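Local coordinates for protein cytochrome c XoxG (PDB 6ONQ) that binds heme c covalently and probably carries electrons in lanthanide-dependent methanol oxidation, at residues Leu119-Glu122 with Glu123-Ile127; Leu112-Ser115 with Leu116-Leu119; Met153-Ala156 with Asn157-Tyr160. All blocks are in the same frame, centred on the assembly; numbering follows the deposited sequence.

In this c-type cytochrome two of three local contacts line the heme pocket and the third backs them. Interactions 1 and 2 have centres about 10 Å apart, share Leu119 and both touch the heme: residues 112-119 grip a propionate, while 119-127 set Ile127 over one face of the heme and Phe124 beside its methyl-bearing edge. Interaction 3, at the start of helix 156-167, lies about 11 Å from interaction 1 and about 15 Å from interaction 2, centre to centre. The ring of Tyr160 touches both Tyr121 and Leu116, and a probable hydrogen bond of 2.6 Å joins Tyr121 OH to Asn157 OD1. The side chain of Leu159 stands about 5 Å from the heme.

Interaction 1. Residues Leu119-Glu122 with Glu123-Ile127; sequences LSYE and EFYGI. With HEC (heme c), chain B.
Ser120 and Glu123 form a capping box at the start of helix 121-130. Glu123 OE1 accepts from Ser120 N at 3.1 Å in a nearly straight bond (170°), using the lone pair that faces away from its other carboxylate oxygen. The reciprocal bond, Glu123 N to Ser120 OG, is weak at 3.4 Å. With chi1 at 59°, Ser120 OG sits between its own backbone N and carbonyl carbon, where it can face the first turn of the helix. This polar half lies at the exposed side, and Glu122 bends outward beside it.

The heme side is packed more closely. Leu119 crosses Ile127 at about a right angle, methyl against methyl, with CD1 4.1 Å from Ile127 CD1. Ile127 CG2 lies over the face of a pyrrole ring, 3.8 Å from HEC C2A, whereas Phe124 CD1 meets the heme methyl HEC CMA at the edge, 3.7 Å away. Away from the heme, Tyr121 and Tyr125 run side by side, Tyr121 OH being 3.8 Å from Tyr125 CD2; that hydroxyl is hydrogen-bonded to Asn157. Helix 121-130 packs against both the heme and helix 156-167, with Phe124 on Leu159 and Leu163 and Tyr125 on Ala156.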
ATOM      1  N   LEU A 119      -7.704  -2.305  -9.696  1.00 23.49           N
ATOM      2  CA  LEU A 119      -7.332  -0.911  -9.910  1.00 21.71           C
ATOM      3  C   LEU A 119      -5.837  -0.756 -10.155  1.00 19.66           C
ATOM      4  O   LEU A 119      -5.014  -1.235  -9.366  1.00 18.38           O
ATOM      5  CB  LEU A 119      -7.728  -0.073  -8.701  1.00 15.17           C
ATOM      6  CG  LEU A 119      -9.205   0.049  -8.380  1.00 18.94           C
ATOM      7  CD1 LEU A 119      -9.329   0.930  -7.169  1.00 15.66           C
ATOM      8  CD2 LEU A 119      -9.987   0.620  -9.550  1.00 19.48           C
ATOM      9  N   SER A 120      -5.490  -0.043 -11.229  1.00 22.81           N
ATOM     10  CA  SER A 120      -4.098   0.290 -11.488  1.00 18.71           C
ATOM     11  C   SER A 120      -3.633   1.374 -10.519  1.00 19.04           C
ATOM     12  O   SER A 120      -4.413   1.938  -9.747  1.00 18.20           O
ATOM     13  CB  SER A 120      -3.902   0.747 -12.934  1.00 22.33           C
ATOM     14  OG  SER A 120      -4.682   1.884 -13.253  1.00 24.27           O
ATOM     15  N   TYR A 121      -2.335   1.668 -10.565  1.00 19.25           N
ATOM     16  CA  TYR A 121      -1.808   2.698  -9.679  1.00 17.57           C
ATOM     17  C   TYR A 121      -2.469   4.047  -9.943  1.00 21.02           C
ATOM     18  O   TYR A 121      -2.818   4.769  -9.005  1.00 21.90           O
ATOM     19  CB  TYR A 121      -0.294   2.806  -9.833  1.00 17.63           C
ATOM     20  CG  TYR A 121       0.253   4.051  -9.207  1.00 18.18           C
ATOM     21  CD1 TYR A 121       0.233   4.210  -7.831  1.00 18.58           C
ATOM     22  CD2 TYR A 121       0.775   5.084  -9.987  1.00 19.77           C
ATOM     23  CE1 TYR A 121       0.722   5.362  -7.231  1.00 27.39           C
ATOM     24  CE2 TYR A 121       1.274   6.248  -9.395  1.00 14.83           C
ATOM     25  CZ  TYR A 121       1.240   6.377  -8.013  1.00 30.18           C
ATOM     26  OH  TYR A 121       1.716   7.512  -7.393  1.00 33.91           O
ATOM     27  N   GLU A 122      -2.668   4.400 -11.213  1.00 25.53           N
ATOM     28  CA  GLU A 122      -3.186   5.727 -11.513  1.00 16.75           C
ATOM     29  C   GLU A 122      -4.689   5.805 -11.313  1.00 15.73           C
ATOM     30  O   GLU A 122      -5.213   6.892 -11.036  1.00 14.51           O
ATOM     31  CB  GLU A 122      -2.808   6.133 -12.940  1.00 19.36           C
ATOM     32  CG  GLU A 122      -1.313   6.051 -13.233  1.00 33.94           C
ATOM     33  CD  GLU A 122      -0.530   7.311 -12.814  1.00 74.24           C
ATOM     34  OE1 GLU A 122       0.600   7.504 -13.337  1.00 63.36           O
ATOM     35  OE2 GLU A 122      -1.034   8.098 -11.966  1.00 43.49           O
ATOM     36  N   GLU A 123      -5.398   4.684 -11.475  1.00 17.51           N
ATOM     37  CA  GLU A 123      -6.817   4.654 -11.134  1.00 17.22           C
ATOM     38  C   GLU A 123      -7.007   4.897  -9.648  1.00 19.31           C
ATOM     39  O   GLU A 123      -7.910   5.633  -9.233  1.00 15.03           O
ATOM     40  CB  GLU A 123      -7.434   3.311 -11.529  1.00 21.97           C
ATOM     41  CG  GLU A 123      -8.100   3.284 -12.895  1.00 41.86           C
ATOM     42  CD  GLU A 123      -8.556   1.886 -13.326  1.00 61.75           C
ATOM     43  OE1 GLU A 123      -7.915   0.877 -12.931  1.00 36.13           O
ATOM     44  OE2 GLU A 123      -9.557   1.807 -14.076  1.00 52.34           O
ATOM     45  N   PHE A 124      -6.159   4.276  -8.831  1.00 19.50           N
ATOM     46  CA  PHE A 124      -6.202   4.492  -7.394  1.00 10.18           C
ATOM     47  C   PHE A 124      -5.902   5.943  -7.052  1.00 12.25           C
ATOM     48  O   PHE A 124      -6.613   6.565  -6.259  1.00 17.65           O
ATOM     49  CB  PHE A 124      -5.214   3.547  -6.718  1.00 16.22           C
ATOM     50  CG  PHE A 124      -4.987   3.836  -5.271  1.00 16.27           C
ATOM     51  CD1 PHE A 124      -5.782   3.246  -4.305  1.00 19.76           C
ATOM     52  CD2 PHE A 124      -3.965   4.675  -4.875  1.00 10.06           C
ATOM     53  CE1 PHE A 124      -5.569   3.504  -2.980  1.00 11.55           C
ATOM     54  CE2 PHE A 124      -3.752   4.939  -3.552  1.00 12.32           C
ATOM     55  CZ  PHE A 124      -4.543   4.354  -2.603  1.00 13.85           C
ATOM     56  N   TYR A 125      -4.851   6.506  -7.647  1.00 13.43           N
ATOM     57  CA  TYR A 125      -4.477   7.878  -7.321  1.00 10.67           C
ATOM     58  C   TYR A 125      -5.585   8.855  -7.694  1.00 11.05           C
ATOM     59  O   TYR A 125      -5.854   9.810  -6.958  1.00 12.96           O
ATOM     60  CB  TYR A 125      -3.163   8.247  -8.014  1.00  7.73           C
ATOM     61  CG  TYR A 125      -2.509   9.483  -7.450  1.00 10.67           C
ATOM     62  CD1 TYR A 125      -2.933  10.747  -7.829  1.00 12.21           C
ATOM     63  CD2 TYR A 125      -1.470   9.390  -6.532  1.00 23.17           C
ATOM     64  CE1 TYR A 125      -2.350  11.880  -7.310  1.00 17.30           C
ATOM     65  CE2 TYR A 125      -0.872  10.527  -6.004  1.00 14.16           C
ATOM     66  CZ  TYR A 125      -1.320  11.770  -6.397  1.00 14.86           C
ATOM     67  OH  TYR A 125      -0.740  12.915  -5.883  1.00 26.22           O
ATOM     68  N   GLY A 126      -6.262   8.619  -8.816  1.00 12.28           N
ATOM     69  CA  GLY A 126      -7.322   9.525  -9.235  1.00 11.04           C
ATOM     70  C   GLY A 126      -8.561   9.450  -8.366  1.00 13.82           C
ATOM     71  O   GLY A 126      -9.208  10.470  -8.107  1.00 19.03           O
ATOM     72  N   ILE A 127      -8.931   8.243  -7.928  1.00 13.72           N
ATOM     73  CA  ILE A 127     -10.040   8.101  -6.990  1.00 12.65           C
ATOM     74  C   ILE A 127      -9.706   8.786  -5.673  1.00 14.27           C
ATOM     75  O   ILE A 127     -10.540   9.476  -5.079  1.00 15.06           O
ATOM     76  CB  ILE A 127     -10.368   6.614  -6.778  1.00 16.19           C
ATOM     77  CG1 ILE A 127     -11.130   6.061  -7.978  1.00 15.40           C
ATOM     78  CG2 ILE A 127     -11.158   6.407  -5.490  1.00 10.36           C
ATOM     79  CD1 ILE A 127     -11.110   4.548  -8.031  1.00 10.68           C
TER
HETATM   80 FE   HEC B 201     -12.619   5.404   0.192  1.00 21.37          FE
HETATM   81  CHA HEC B 201     -14.222   3.893  -2.461  1.00 15.50           C
HETATM   82  CHB HEC B 201      -9.676   4.364  -1.035  1.00 16.20           C
HETATM   83  CHC HEC B 201     -10.969   7.009   2.748  1.00 19.10           C
HETATM   84  CHD HEC B 201     -15.619   5.951   1.734  1.00 24.31           C
HETATM   85  NA  HEC B 201     -12.076   4.298  -1.413  1.00 16.29           N
HETATM   86  C1A HEC B 201     -12.850   3.839  -2.450  1.00 19.66           C
HETATM   87  C2A HEC B 201     -11.971   3.329  -3.492  1.00 12.26           C
HETATM   88  C3A HEC B 201     -10.721   3.470  -3.078  1.00  7.73           C
HETATM   89  C4A HEC B 201     -10.773   4.077  -1.782  1.00  9.86           C
HETATM   90  CMA HEC B 201      -9.413   3.073  -3.790  1.00  9.18           C
HETATM   91  CAA HEC B 201     -12.409   2.709  -4.827  1.00  9.42           C
HETATM   92  CBA HEC B 201     -13.035   1.365  -4.487  1.00 22.54           C
HETATM   93  CGA HEC B 201     -13.297   0.551  -5.719  1.00 22.97           C
HETATM   94  O1A HEC B 201     -13.879   1.086  -6.697  1.00 34.55           O
HETATM   95  O2A HEC B 201     -12.932  -0.647  -5.703  1.00 15.58           O
HETATM   96  NB  HEC B 201     -10.712   5.661   0.771  1.00 12.24           N
HETATM   97  C1B HEC B 201      -9.647   5.116   0.095  1.00 15.28           C
HETATM   98  C2B HEC B 201      -8.425   5.462   0.765  1.00 14.87           C
HETATM   99  C3B HEC B 201      -8.730   6.206   1.816  1.00 20.43           C
HETATM  100  C4B HEC B 201     -10.184   6.338   1.852  1.00 16.63           C
HETATM  101  CMB HEC B 201      -7.001   5.077   0.330  1.00  4.36           C
HETATM  102  CAB HEC B 201      -7.601   6.749   2.736  1.00 11.87           C
HETATM  103  CBB HEC B 201      -7.742   7.834   3.468  1.00 17.86           C
HETATM  104  NC  HEC B 201     -13.206   6.287   1.949  1.00 25.31           N
HETATM  105  C1C HEC B 201     -12.353   6.956   2.814  1.00 25.71           C
HETATM  106  C2C HEC B 201     -13.183   7.597   3.811  1.00 19.33           C
HETATM  107  C3C HEC B 201     -14.466   7.313   3.560  1.00 31.49           C
HETATM  108  C4C HEC B 201     -14.512   6.479   2.366  1.00 17.61           C
HETATM  109  CMC HEC B 201     -12.677   8.450   4.997  1.00 20.73           C
HETATM  110  CAC HEC B 201     -15.635   7.841   4.441  1.00 26.09           C
HETATM  111  CBC HEC B 201     -16.691   7.075   4.697  1.00 31.25           C
HETATM  112  ND  HEC B 201     -14.536   4.981  -0.268  1.00 15.58           N
HETATM  113  C1D HEC B 201     -15.642   5.329   0.493  1.00 24.57           C
HETATM  114  C2D HEC B 201     -16.826   4.933  -0.252  1.00 24.84           C
HETATM  115  C3D HEC B 201     -16.436   4.380  -1.404  1.00 24.06           C
HETATM  116  C4D HEC B 201     -14.991   4.388  -1.435  1.00 20.56           C
HETATM  117  CMD HEC B 201     -18.293   5.115   0.180  1.00 23.77           C
HETATM  118  CAD HEC B 201     -17.361   3.806  -2.494  1.00 14.71           C
HETATM  119  CBD HEC B 201     -17.668   4.833  -3.579  1.00 27.81           C
HETATM  120  CGD HEC B 201     -18.554   4.191  -4.620  1.00 28.46           C
HETATM  121  O1D HEC B 201     -19.202   3.162  -4.306  1.00 44.51           O
HETATM  122  O2D HEC B 201     -18.624   4.701  -5.763  1.00 23.37           O

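Interaction 2. Residues Leu112-Ser115 with Leu116-Leu119; sequences LKDS and LKRL. With HEC (heme c), chain B.
A local contact along the short helix 112-118 and into the loop after it joins Leu112-Ser115 to Leu116-Leu119 beside a heme propionate. Its anchor is Ser115, whose carbonyl oxygen takes two backbone donors as the helix ends. Leu119 N approaches at 3.1 Å in the carbonyl plane and almost straight (177°), whereas Arg118 N, also 3.1 Å from Ser115 O, comes from above that plane. The preceding turn is held less firmly, the bond from Leu116 N to Leu112 O being weak.

The side chains of Ser115 and Arg118 converge on one propionate oxygen. Ser115 OG donates to HEC O2A at 2.6 Å, and Arg118 NH2 reaches the same HEC O2A, also at 2.6 Å but clearly bent (132°), from the edge of its guanidinium, with Ser115 O lying over one face of that group. A bend at chi3 (-83°) turns the arginine chain back toward the heme. In this c-type cytochrome pocket, where His99 and Met143 ligate the iron, the two donors probably stabilise the propionate's negative charge. Leu112 lays both methyls over the heme face opposite Ile127: its CD1 is 3.4 Å from the meso carbon HEC CHB, and its CD2 is 3.7 Å from HEC C3A. On the outer side Lys117 lies alongside Asp114, but the amine carries on to a salt bridge with Asp45 and a hydrogen bond to Ala167 O.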
ATOM      1  N   LEU A 112     -10.764  -2.650   0.349  1.00 23.90           N
ATOM      2  CA  LEU A 112      -9.657  -2.254  -0.508  1.00 15.96           C
ATOM      3  C   LEU A 112      -8.619  -3.350  -0.713  1.00 19.32           C
ATOM      4  O   LEU A 112      -7.792  -3.224  -1.622  1.00 26.98           O
ATOM      5  CB  LEU A 112      -8.985  -1.000   0.058  1.00 16.30           C
ATOM      6  CG  LEU A 112      -9.953   0.173   0.246  1.00 20.57           C
ATOM      7  CD1 LEU A 112      -9.210   1.419   0.668  1.00 15.47           C
ATOM      8  CD2 LEU A 112     -10.791   0.428  -0.999  1.00  6.54           C
ATOM      9  N   LYS A 113      -8.615  -4.417   0.088  1.00 20.16           N
ATOM     10  CA  LYS A 113      -7.680  -5.491  -0.237  1.00 23.47           C
ATOM     11  C   LYS A 113      -8.113  -6.224  -1.496  1.00 23.18           C
ATOM     12  O   LYS A 113      -7.274  -6.800  -2.192  1.00 26.08           O
ATOM     13  CB  LYS A 113      -7.525  -6.473   0.926  1.00 26.70           C
ATOM     14  CG  LYS A 113      -8.797  -7.179   1.348  1.00 42.14           C
ATOM     15  CD  LYS A 113      -8.511  -8.616   1.756  1.00 54.47           C
ATOM     16  CE  LYS A 113      -9.657  -9.544   1.371  1.00 58.25           C
ATOM     17  NZ  LYS A 113      -9.432 -10.939   1.858  1.00 80.28           N
ATOM     18  N   ASP A 114      -9.411  -6.206  -1.810  1.00 27.32           N
ATOM     19  CA  ASP A 114      -9.875  -6.756  -3.076  1.00 31.44           C
ATOM     20  C   ASP A 114      -9.814  -5.726  -4.197  1.00 30.37           C
ATOM     21  O   ASP A 114      -9.722  -6.102  -5.373  1.00 28.76           O
ATOM     22  CB  ASP A 114     -11.304  -7.288  -2.930  1.00 35.38           C
ATOM     23  CG  ASP A 114     -11.374  -8.584  -2.115  1.00 69.21           C
ATOM     24  OD1 ASP A 114     -12.392  -8.791  -1.413  1.00 74.13           O
ATOM     25  OD2 ASP A 114     -10.417  -9.397  -2.171  1.00 55.91           O
ATOM     26  N   SER A 115      -9.859  -4.437  -3.847  1.00 24.10           N
ATOM     27  CA  SER A 115      -9.878  -3.373  -4.847  1.00 20.07           C
ATOM     28  C   SER A 115      -8.586  -3.342  -5.647  1.00 20.63           C
ATOM     29  O   SER A 115      -8.601  -3.183  -6.875  1.00 22.45           O
ATOM     30  CB  SER A 115     -10.101  -2.018  -4.166  1.00 18.68           C
ATOM     31  OG  SER A 115     -11.469  -1.797  -3.866  1.00 20.59           O
ATOM     32  N   LEU A 116      -7.462  -3.489  -4.979  1.00 14.85           N
ATOM     33  CA  LEU A 116      -6.198  -3.339  -5.661  1.00 15.83           C
ATOM     34  C   LEU A 116      -5.772  -4.587  -6.386  1.00 20.10           C
ATOM     35  O   LEU A 116      -4.594  -4.718  -6.736  1.00 39.17           O
ATOM     36  CB  LEU A 116      -5.140  -2.876  -4.670  1.00 27.84           C
ATOM     37  CG  LEU A 116      -5.348  -1.365  -4.661  1.00 26.89           C
ATOM     38  CD1 LEU A 116      -4.674  -0.711  -3.526  1.00 30.76           C
ATOM     39  CD2 LEU A 116      -4.854  -0.773  -5.964  1.00 31.02           C
ATOM     40  N   LYS A 117      -6.706  -5.503  -6.621  1.00 16.58           N
ATOM     41  CA  LYS A 117      -6.515  -6.508  -7.654  1.00 15.66           C
ATOM     42  C   LYS A 117      -6.884  -5.971  -9.036  1.00 21.36           C
ATOM     43  O   LYS A 117      -6.203  -6.296 -10.013  1.00 23.58           O
ATOM     44  CB  LYS A 117      -7.333  -7.753  -7.322  1.00 19.31           C
ATOM     45  CG  LYS A 117      -7.018  -8.348  -5.961  1.00 15.84           C
ATOM     46  CD  LYS A 117      -8.011  -9.455  -5.600  1.00 25.78           C
ATOM     47  CE  LYS A 117      -7.859  -9.903  -4.151  1.00 24.21           C
ATOM     48  NZ  LYS A 117      -6.757 -10.891  -4.001  1.00 33.80           N
ATOM     49  N   ARG A 118      -7.923  -5.130  -9.140  1.00 14.78           N
ATOM     50  CA  ARG A 118      -8.342  -4.544 -10.412  1.00 12.63           C
ATOM     51  C   ARG A 118      -7.709  -3.188 -10.690  1.00 12.81           C
ATOM     52  O   ARG A 118      -7.261  -2.931 -11.808  1.00 30.70           O
ATOM     53  CB  ARG A 118      -9.854  -4.366 -10.450  1.00 15.74           C
ATOM     54  CG  ARG A 118     -10.612  -5.551  -9.986  1.00 27.79           C
ATOM     55  CD  ARG A 118     -12.061  -5.197  -9.850  1.00 29.72           C
ATOM     56  NE  ARG A 118     -12.312  -4.559  -8.572  1.00 31.06           N
ATOM     57  CZ  ARG A 118     -12.631  -3.281  -8.443  1.00 32.55           C
ATOM     58  NH1 ARG A 118     -12.738  -2.515  -9.521  1.00 24.13           N
ATOM     59  NH2 ARG A 118     -12.844  -2.775  -7.236  1.00 29.16           N
ATOM     60  N   LEU A 119      -7.704  -2.305  -9.696  1.00 23.49           N
ATOM     61  CA  LEU A 119      -7.332  -0.911  -9.910  1.00 21.71           C
ATOM     62  C   LEU A 119      -5.837  -0.756 -10.155  1.00 19.66           C
ATOM     63  O   LEU A 119      -5.014  -1.235  -9.366  1.00 18.38           O
ATOM     64  CB  LEU A 119      -7.728  -0.073  -8.701  1.00 15.17           C
ATOM     65  CG  LEU A 119      -9.205   0.049  -8.380  1.00 18.94           C
ATOM     66  CD1 LEU A 119      -9.329   0.930  -7.169  1.00 15.66           C
ATOM     67  CD2 LEU A 119      -9.987   0.620  -9.550  1.00 19.48           C
TER
HETATM   68 FE   HEC B 201     -12.619   5.404   0.192  1.00 21.37          FE
HETATM   69  CHA HEC B 201     -14.222   3.893  -2.461  1.00 15.50           C
HETATM   70  CHB HEC B 201      -9.676   4.364  -1.035  1.00 16.20           C
HETATM   71  CHC HEC B 201     -10.969   7.009   2.748  1.00 19.10           C
HETATM   72  CHD HEC B 201     -15.619   5.951   1.734  1.00 24.31           C
HETATM   73  NA  HEC B 201     -12.076   4.298  -1.413  1.00 16.29           N
HETATM   74  C1A HEC B 201     -12.850   3.839  -2.450  1.00 19.66           C
HETATM   75  C2A HEC B 201     -11.971   3.329  -3.492  1.00 12.26           C
HETATM   76  C3A HEC B 201     -10.721   3.470  -3.078  1.00  7.73           C
HETATM   77  C4A HEC B 201     -10.773   4.077  -1.782  1.00  9.86           C
HETATM   78  CMA HEC B 201      -9.413   3.073  -3.790  1.00  9.18           C
HETATM   79  CAA HEC B 201     -12.409   2.709  -4.827  1.00  9.42           C
HETATM   80  CBA HEC B 201     -13.035   1.365  -4.487  1.00 22.54           C
HETATM   81  CGA HEC B 201     -13.297   0.551  -5.719  1.00 22.97           C
HETATM   82  O1A HEC B 201     -13.879   1.086  -6.697  1.00 34.55           O
HETATM   83  O2A HEC B 201     -12.932  -0.647  -5.703  1.00 15.58           O
HETATM   84  NB  HEC B 201     -10.712   5.661   0.771  1.00 12.24           N
HETATM   85  C1B HEC B 201      -9.647   5.116   0.095  1.00 15.28           C
HETATM   86  C2B HEC B 201      -8.425   5.462   0.765  1.00 14.87           C
HETATM   87  C3B HEC B 201      -8.730   6.206   1.816  1.00 20.43           C
HETATM   88  C4B HEC B 201     -10.184   6.338   1.852  1.00 16.63           C
HETATM   89  CMB HEC B 201      -7.001   5.077   0.330  1.00  4.36           C
HETATM   90  CAB HEC B 201      -7.601   6.749   2.736  1.00 11.87           C
HETATM   91  CBB HEC B 201      -7.742   7.834   3.468  1.00 17.86           C
HETATM   92  NC  HEC B 201     -13.206   6.287   1.949  1.00 25.31           N
HETATM   93  C1C HEC B 201     -12.353   6.956   2.814  1.00 25.71           C
HETATM   94  C2C HEC B 201     -13.183   7.597   3.811  1.00 19.33           C
HETATM   95  C3C HEC B 201     -14.466   7.313   3.560  1.00 31.49           C
HETATM   96  C4C HEC B 201     -14.512   6.479   2.366  1.00 17.61           C
HETATM   97  CMC HEC B 201     -12.677   8.450   4.997  1.00 20.73           C
HETATM   98  CAC HEC B 201     -15.635   7.841   4.441  1.00 26.09           C
HETATM   99  CBC HEC B 201     -16.691   7.075   4.697  1.00 31.25           C
HETATM  100  ND  HEC B 201     -14.536   4.981  -0.268  1.00 15.58           N
HETATM  101  C1D HEC B 201     -15.642   5.329   0.493  1.00 24.57           C
HETATM  102  C2D HEC B 201     -16.826   4.933  -0.252  1.00 24.84           C
HETATM  103  C3D HEC B 201     -16.436   4.380  -1.404  1.00 24.06           C
HETATM  104  C4D HEC B 201     -14.991   4.388  -1.435  1.00 20.56           C
HETATM  105  CMD HEC B 201     -18.293   5.115   0.180  1.00 23.77           C
HETATM  106  CAD HEC B 201     -17.361   3.806  -2.494  1.00 14.71           C
HETATM  107  CBD HEC B 201     -17.668   4.833  -3.579  1.00 27.81           C
HETATM  108  CGD HEC B 201     -18.554   4.191  -4.620  1.00 28.46           C
HETATM  109  O1D HEC B 201     -19.202   3.162  -4.306  1.00 44.51           O
HETATM  110  O2D HEC B 201     -18.624   4.701  -5.763  1.00 23.37           O

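Interaction 3. Residues Met153-Ala156 with Asn157-Tyr160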
ATOM      1  N   MET A 153      -2.489  13.069   0.733  1.00 16.90           N
ATOM      2  CA  MET A 153      -1.924  12.970  -0.606  1.00 22.28           C
ATOM      3  C   MET A 153      -0.421  12.742  -0.582  1.00 20.34           C
ATOM      4  O   MET A 153       0.108  12.059  -1.461  1.00 33.07           O
ATOM      5  CB  MET A 153      -2.246  14.220  -1.417  1.00 17.27           C
ATOM      6  CG  MET A 153      -3.711  14.373  -1.749  1.00 18.23           C
ATOM      7  SD  MET A 153      -4.484  12.874  -2.387  1.00 19.38           S
ATOM      8  CE  MET A 153      -3.698  12.727  -3.989  1.00 27.52           C
ATOM      9  N   CYS A 154       0.284  13.284   0.407  1.00 22.60           N
ATOM     10  CA  CYS A 154       1.730  13.091   0.439  1.00 18.43           C
ATOM     11  C   CYS A 154       2.114  11.679   0.816  1.00 12.46           C
ATOM     12  O   CYS A 154       3.295  11.338   0.743  1.00 31.41           O
ATOM     13  CB  CYS A 154       2.386  14.071   1.417  1.00 25.23           C
ATOM     14  SG  CYS A 154       2.105  15.806   1.009  1.00 53.87           S
ATOM     15  N   TYR A 155       1.159  10.864   1.240  1.00 22.94           N
ATOM     16  CA  TYR A 155       1.409   9.467   1.548  1.00 22.58           C
ATOM     17  C   TYR A 155       0.607   8.551   0.639  1.00 14.99           C
ATOM     18  O   TYR A 155       0.315   7.412   1.011  1.00 21.41           O
ATOM     19  CB  TYR A 155       1.109   9.207   3.023  1.00 26.78           C
ATOM     20  CG  TYR A 155       1.869  10.168   3.906  1.00 40.45           C
ATOM     21  CD1 TYR A 155       3.212   9.957   4.195  1.00 41.97           C
ATOM     22  CD2 TYR A 155       1.260  11.308   4.416  1.00 40.58           C
ATOM     23  CE1 TYR A 155       3.917  10.838   4.984  1.00 51.11           C
ATOM     24  CE2 TYR A 155       1.959  12.194   5.208  1.00 47.98           C
ATOM     25  CZ  TYR A 155       3.288  11.955   5.489  1.00 53.56           C
ATOM     26  OH  TYR A 155       3.985  12.840   6.282  1.00 65.94           O
ATOM     27  N   ALA A 156       0.263   9.037  -0.557  1.00 19.42           N
ATOM     28  CA  ALA A 156      -0.513   8.249  -1.510  1.00 13.73           C
ATOM     29  C   ALA A 156       0.225   6.985  -1.930  1.00 16.39           C
ATOM     30  O   ALA A 156      -0.378   5.912  -2.029  1.00 14.54           O
ATOM     31  CB  ALA A 156      -0.835   9.098  -2.735  1.00 12.55           C
ATOM     32  N   ASN A 157       1.530   7.094  -2.190  1.00 19.16           N
ATOM     33  CA  ASN A 157       2.311   5.907  -2.525  1.00 14.92           C
ATOM     34  C   ASN A 157       2.367   4.936  -1.356  1.00 17.58           C
ATOM     35  O   ASN A 157       2.343   3.716  -1.551  1.00 17.52           O
ATOM     36  CB  ASN A 157       3.721   6.308  -2.950  1.00 16.86           C
ATOM     37  CG  ASN A 157       3.742   7.032  -4.280  1.00 25.57           C
ATOM     38  OD1 ASN A 157       2.743   7.066  -5.004  1.00 26.14           O
ATOM     39  ND2 ASN A 157       4.892   7.606  -4.618  1.00 38.63           N
ATOM     40  N   ASP A 158       2.455   5.453  -0.134  1.00 18.42           N
ATOM     41  CA  ASP A 158       2.443   4.581   1.032  1.00 18.15           C
ATOM     42  C   ASP A 158       1.143   3.788   1.105  1.00 16.35           C
ATOM     43  O   ASP A 158       1.150   2.569   1.310  1.00 19.33           O
ATOM     44  CB  ASP A 158       2.647   5.416   2.293  1.00 26.32           C
ATOM     45  CG  ASP A 158       3.863   6.332   2.202  1.00 38.56           C
ATOM     46  OD1 ASP A 158       4.080   6.952   1.131  1.00 35.48           O
ATOM     47  OD2 ASP A 158       4.600   6.438   3.210  1.00 41.50           O
ATOM     48  N   LEU A 159       0.012   4.460   0.911  1.00 11.05           N
ATOM     49  CA  LEU A 159      -1.264   3.759   0.957  1.00 14.26           C
ATOM     50  C   LEU A 159      -1.369   2.723  -0.155  1.00 20.43           C
ATOM     51  O   LEU A 159      -1.859   1.611   0.073  1.00 23.23           O
ATOM     52  CB  LEU A 159      -2.405   4.765   0.878  1.00 17.17           C
ATOM     53  CG  LEU A 159      -2.443   5.676   2.110  1.00 15.30           C
ATOM     54  CD1 LEU A 159      -3.140   6.997   1.819  1.00 11.01           C
ATOM     55  CD2 LEU A 159      -3.111   4.946   3.264  1.00 16.24           C
ATOM     56  N   TYR A 160      -0.889   3.066  -1.361  1.00 21.79           N
ATOM     57  CA  TYR A 160      -0.926   2.133  -2.486  1.00  8.45           C
ATOM     58  C   TYR A 160      -0.099   0.891  -2.198  1.00 10.61           C
ATOM     59  O   TYR A 160      -0.570  -0.238  -2.374  1.00 16.23           O
ATOM     60  CB  TYR A 160      -0.427   2.818  -3.758  1.00  8.10           C
ATOM     61  CG  TYR A 160      -0.462   1.911  -4.966  1.00 14.94           C
ATOM     62  CD1 TYR A 160      -1.673   1.524  -5.533  1.00 17.50           C
ATOM     63  CD2 TYR A 160       0.713   1.419  -5.531  1.00 14.84           C
ATOM     64  CE1 TYR A 160      -1.714   0.681  -6.630  1.00 11.90           C
ATOM     65  CE2 TYR A 160       0.678   0.572  -6.636  1.00 13.77           C
ATOM     66  CZ  TYR A 160      -0.541   0.211  -7.176  1.00 17.18           C
ATOM     67  OH  TYR A 160      -0.601  -0.623  -8.267  1.00 34.18           O
TER
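Tyr155 meets Asp158 at the N-terminus of helix 156-167, where Tyr155 is the N-cap and a type I beta turn, Met153 to Ala156, leads in. The carboxylate is set at the edge of the tyrosine ring: Asp158 OD2 lies near the ring plane, 3.9 Å from Tyr155 CD1, and the two planes stand 89° apart. In Tyr155 and Asp158 (chi1 -51°) alike CG is anti to the carbonyl carbon, which folds the carboxylate back over the first turn, with Asp158 OD1 3.7 Å from Tyr155 CA. Asp158 OD2 also bonds to Ser86 OG, while Tyr155 OH reaches Glu190 and its ring makes a cation-pi contact with Arg90. With an alanine at Asp158, Ser86 OG loses this acceptor, and the Tyr155 ring, without the carboxylate at its edge, would probably be less firmly placed.

The turn is fastened by the disulfide from Cys154 to Cys193, and the helix by the bond from Tyr160 N to Ala156 O (3.0 Å). Tyr160 has CG anti to its backbone N (chi1 -179°), which sends its ring away from the turn to meet Tyr121 edge-to-face. The Leu159 side chain passes alongside, and Leu159 N donates to Tyr155 O at 3.0 Å.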